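Acetoin utilization protein (Exiguobacterium sibiricum, PDB 2Q04) probably transfers an acetyl group from acetyl-CoA to an unidentified acceptor, as a GNAT-type enzyme that may serve acetoin utilization. Local coordinates at residues Gly99-Ala104 with Lys115-Ser120; Phe199-Leu202 with Arg206-Met209. All coordinates share one frame; numbering follows the deposited sequence.

Contact 1: Gly99-Ala104 with Lys115-Ser120; sequences GAIEVA and KLLEVS. With CA (calcium ion), chain G.
I101 of strand 95-103 meets both L116 and L117 of helix 112-121, and V103, two residues on and so on the same side of the strand, adds a contact to L116. The methyl CD2 of L116 is the shared element: it lies 4.2 Å from I101 CG1 and 4.2 Å from V103 CG2, spanning both and touching each from the helix side. I101 and L116 run past each other in opposite directions, while I101 and L117 cross at about a right angle. For the second pair the tip does the touching, with I101 CD1 4.1 Å from L117 CG. The isoleucine chain gets there because it is fully extended, CG1 lying opposite the backbone nitrogen (chi1 -176°) and CD1 continuing straight on. Beta-branched residues suit the strand, where they present a broad hydrocarbon face, and leucines suit the helix because their forked ends reach across to it. Strand and helix belong to a beta-alpha-beta unit, 95-103, 112-121 and 130-135, which in GNAT enzymes carries the acetyl-CoA pyrophosphate-binding loop between its first strand and the helix; the same role is likely here. V76 of the neighbouring strand 71-79 touches both I101 and L116, and I21 of strand 19-23 also supports L116. Within the helix, the buried hydroxyl of S120 returns to the backbone: OG gives a 2.9 Å bond to L116 O, while S120 N bonds to the same oxygen from the other face of its plane. The opposite side of the strand is polar at E102, whose OE2 accepts from A41 N. Earlier in the strand, G99 O binds a calcium ion at 2.5 Å, with T134 O and three waters as further ligands.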
# COMPACT_ATOMS: atom_id res chain seq x y z
N GLY A 99 -3.02 -1.87 0.48
CA GLY A 99 -3.98 -1.23 1.36
C GLY A 99 -3.55 0.15 1.77
O GLY A 99 -4.20 1.14 1.42
N ALA A 100 -2.42 0.23 2.47
CA ALA A 100 -1.92 1.50 2.95
C ALA A 100 -0.40 1.47 3.13
O ALA A 100 0.24 0.42 3.07
CB ALA A 100 -2.60 1.87 4.26
N ILE A 101 0.17 2.66 3.31
CA ILE A 101 1.58 2.83 3.54
C ILE A 101 1.75 4.06 4.41
O ILE A 101 1.32 5.14 4.04
CB ILE A 101 2.36 3.01 2.22
CG1 ILE A 101 3.87 3.09 2.47
CG2 ILE A 101 1.90 4.24 1.47
CD1 ILE A 101 4.69 3.00 1.22
N GLU A 102 2.30 3.87 5.59
CA GLU A 102 2.42 4.96 6.54
C GLU A 102 3.80 4.97 7.19
O GLU A 102 4.39 3.93 7.40
CB GLU A 102 1.31 4.83 7.61
CG GLU A 102 1.09 6.11 8.42
CD GLU A 102 -0.06 5.99 9.42
OE1 GLU A 102 -0.77 4.93 9.43
OE2 GLU A 102 -0.27 6.95 10.20
N VAL A 103 4.30 6.16 7.47
CA VAL A 103 5.62 6.34 8.04
C VAL A 103 5.59 7.50 9.04
O VAL A 103 5.12 8.58 8.71
CB VAL A 103 6.66 6.68 6.94
CG1 VAL A 103 8.03 6.97 7.56
CG2 VAL A 103 6.75 5.54 5.92
N ALA A 104 6.10 7.26 10.25
CA ALA A 104 6.13 8.30 11.29
C ALA A 104 6.69 9.61 10.73
O ALA A 104 7.66 9.61 9.97
CB ALA A 104 6.94 7.84 12.48
N LYS A 115 11.77 2.51 -0.16
CA LYS A 115 12.37 1.21 0.21
C LYS A 115 11.34 0.23 0.66
O LYS A 115 11.47 -0.96 0.43
CB LYS A 115 13.42 1.38 1.30
CG LYS A 115 14.80 1.58 0.78
CD LYS A 115 15.42 0.26 0.30
CE LYS A 115 16.86 0.45 -0.11
NZ LYS A 115 17.53 -0.83 -0.41
N LEU A 116 10.38 0.70 1.42
CA LEU A 116 9.28 -0.12 1.84
C LEU A 116 8.67 -0.80 0.61
O LEU A 116 8.41 -2.01 0.62
CB LEU A 116 8.23 0.75 2.54
CG LEU A 116 7.69 0.32 3.89
CD1 LEU A 116 8.71 -0.29 4.75
CD2 LEU A 116 7.09 1.54 4.59
N LEU A 117 8.50 -0.03 -0.47
CA LEU A 117 7.93 -0.56 -1.71
C LEU A 117 8.92 -1.47 -2.44
O LEU A 117 8.52 -2.49 -3.02
CB LEU A 117 7.49 0.58 -2.65
CG LEU A 117 6.27 1.43 -2.20
CD1 LEU A 117 6.10 2.63 -3.14
CD2 LEU A 117 5.01 0.60 -2.16
N GLU A 118 10.21 -1.11 -2.42
CA GLU A 118 11.26 -1.93 -3.06
C GLU A 118 11.28 -3.34 -2.48
O GLU A 118 11.26 -4.32 -3.21
CB GLU A 118 12.64 -1.30 -2.87
CG GLU A 118 12.97 -0.16 -3.83
CD GLU A 118 14.39 0.40 -3.63
OE1 GLU A 118 15.31 -0.40 -3.30
OE2 GLU A 118 14.58 1.62 -3.82
N VAL A 119 11.37 -3.43 -1.16
CA VAL A 119 11.44 -4.71 -0.47
C VAL A 119 10.16 -5.52 -0.69
O VAL A 119 10.19 -6.76 -0.74
CB VAL A 119 11.69 -4.51 1.05
CG1 VAL A 119 11.61 -5.85 1.79
CG2 VAL A 119 13.03 -3.85 1.28
N SER A 120 9.04 -4.82 -0.84
CA SER A 120 7.76 -5.47 -1.12
C SER A 120 7.77 -6.17 -2.50
O SER A 120 7.20 -7.25 -2.64
CB SER A 120 6.61 -4.45 -1.05
OG SER A 120 6.39 -4.02 0.28
CA CA G . -5.27 3.09 0.38
O HOH W 1 -5.51 1.19 -1.44
O HOH W 2 -3.05 3.32 -0.60
O HOH W 3 -7.64 3.18 1.72

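Contact 2: Phe199-Leu202 with Arg206-Met209; sequences FDAL and RRFM
R207 reaches back from the C-terminal tail to D200 and A201 on the last turn of helix 193-203. The contact lies at the surface, where the tail leaves the last helix of the chain. Along the helix, F199 comes first and anchors the turn from its inner side: its large ring lies among L130, L132, L183 and A185 of two sheet strands, and meets F168 edge to face. An aromatic suits this place, where the helix packs on the sheet. D200, next in line, is more exposed, and its carboxylate is turned to its own helix, where OD1 forms a salt bridge with R203 NE. The guanidinium of R207 is not its partner, since D200 OD2 and R207 NH2 stand 6.0 Å apart; any attraction is probably long-range and weak. What R207 meets is mainly backbone. Its NH1 comes 3.7 Å from D200 O, too loose to count as a hydrogen bond, and both this oxygen and A201 CA lie at the edge of the guanidinium, near its plane. The arm runs extended from the backbone, with CG opposite N (chi1 173°), and then bends at chi3 (-77°), which swings the flat group toward the helix. A201 suits the approach because its short methyl lets the arginine come up to the main chain. L202 points away from the tail and is buried. Farther along, D171 OD2 accepts from R206 N, holding the start of the tail, and R206 to M209 also touch crystal neighbours, which may influence their pose. A single water spans the gap weakly, donating to A201 O at 3.3 Å and accepting from R207 NH1 at 3.5 Å.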
# COMPACT_ATOMS: atom_id res chain seq x y z
N PHE A 199 -9.66 -5.11 -14.52
CA PHE A 199 -9.29 -3.90 -13.81
C PHE A 199 -9.84 -2.67 -14.52
O PHE A 199 -10.35 -1.76 -13.87
CB PHE A 199 -7.77 -3.79 -13.68
CG PHE A 199 -7.28 -2.45 -13.17
CD1 PHE A 199 -7.63 -2.00 -11.90
CD2 PHE A 199 -6.45 -1.65 -13.95
CE1 PHE A 199 -7.18 -0.76 -11.43
CE2 PHE A 199 -5.99 -0.42 -13.48
CZ PHE A 199 -6.36 0.02 -12.22
N ASP A 200 -9.72 -2.64 -15.84
CA ASP A 200 -10.26 -1.51 -16.64
C ASP A 200 -11.77 -1.40 -16.45
O ASP A 200 -12.31 -0.31 -16.43
CB ASP A 200 -9.97 -1.70 -18.14
CG ASP A 200 -8.51 -1.48 -18.50
OD1 ASP A 200 -7.80 -0.77 -17.74
OD2 ASP A 200 -8.08 -1.99 -19.56
N ALA A 201 -12.44 -2.54 -16.35
CA ALA A 201 -13.88 -2.59 -16.16
C ALA A 201 -14.28 -2.09 -14.75
O ALA A 201 -15.37 -1.55 -14.57
CB ALA A 201 -14.40 -4.00 -16.38
N LEU A 202 -13.40 -2.30 -13.78
CA LEU A 202 -13.65 -1.84 -12.40
C LEU A 202 -13.47 -0.33 -12.26
O LEU A 202 -14.27 0.33 -11.61
CB LEU A 202 -12.72 -2.56 -11.41
CG LEU A 202 -12.97 -4.04 -11.21
CD1 LEU A 202 -11.91 -4.62 -10.30
CD2 LEU A 202 -14.36 -4.30 -10.65
N ARG A 206 -18.94 2.72 -15.14
CA ARG A 206 -20.16 3.13 -15.81
C ARG A 206 -20.05 3.03 -17.35
O ARG A 206 -20.73 3.75 -18.07
CB ARG A 206 -20.55 4.56 -15.38
CG ARG A 206 -21.22 4.63 -14.00
CD ARG A 206 -21.92 5.97 -13.78
NE ARG A 206 -23.22 5.81 -13.09
CZ ARG A 206 -24.39 5.69 -13.71
N ARG A 207 -19.23 2.09 -17.83
CA ARG A 207 -19.09 1.86 -19.26
C ARG A 207 -20.42 1.42 -19.88
O ARG A 207 -20.70 1.71 -21.05
CB ARG A 207 -18.00 0.81 -19.54
CG ARG A 207 -17.91 0.38 -21.04
CD ARG A 207 -16.76 -0.60 -21.30
NE ARG A 207 -15.44 0.06 -21.34
CZ ARG A 207 -14.51 0.00 -20.37
NH1 ARG A 207 -14.73 -0.70 -19.25
NH2 ARG A 207 -13.36 0.64 -20.52
N PHE A 208 -21.26 0.74 -19.09
CA PHE A 208 -22.55 0.23 -19.58
C PHE A 208 -23.45 1.34 -20.09
O PHE A 208 -24.27 1.12 -20.97
CB PHE A 208 -23.28 -0.59 -18.49
CG PHE A 208 -23.84 0.25 -17.38
CD1 PHE A 208 -23.09 0.51 -16.25
CD2 PHE A 208 -25.13 0.74 -17.44
CE1 PHE A 208 -23.61 1.27 -15.22
CE2 PHE A 208 -25.65 1.50 -16.42
CZ PHE A 208 -24.88 1.77 -15.31
N MSE A 209 -23.30 2.54 -19.53
CA MSE A 209 -24.05 3.70 -20.00
C MSE A 209 -23.77 3.98 -21.49
O MSE A 209 -24.62 4.51 -22.20
CB MSE A 209 -23.69 4.95 -19.18
CG MSE A 209 -24.26 4.99 -17.76
SE MSE A 209 -26.21 5.07 -17.74
CE MSE A 209 -26.50 6.69 -18.86
O HOH W 4 -17.21 -2.08 -17.26

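In the fold
Contact 1 closes before contact 2 opens along the chain, and their centres lie 30 Å apart, with about 13 Å between nearest atoms. The large mixed sheet relates them: strand 95-103 of contact 1 pairs in parallel with strand 130-135, which pairs in turn with strand 182-187, and the helix of contact 2 rests on these last two through F199. Contact 1 has its centre 6 Å from that of the chain, within the beta-alpha-beta unit of the acetyltransferase fold, whereas contact 2 is 24 Å away, at the surface, where the chain ends beyond helix 193-203. The tail contact is thus remote from the probable acetyl-CoA-binding unit, and the two are probably coupled at most through the shared sheet.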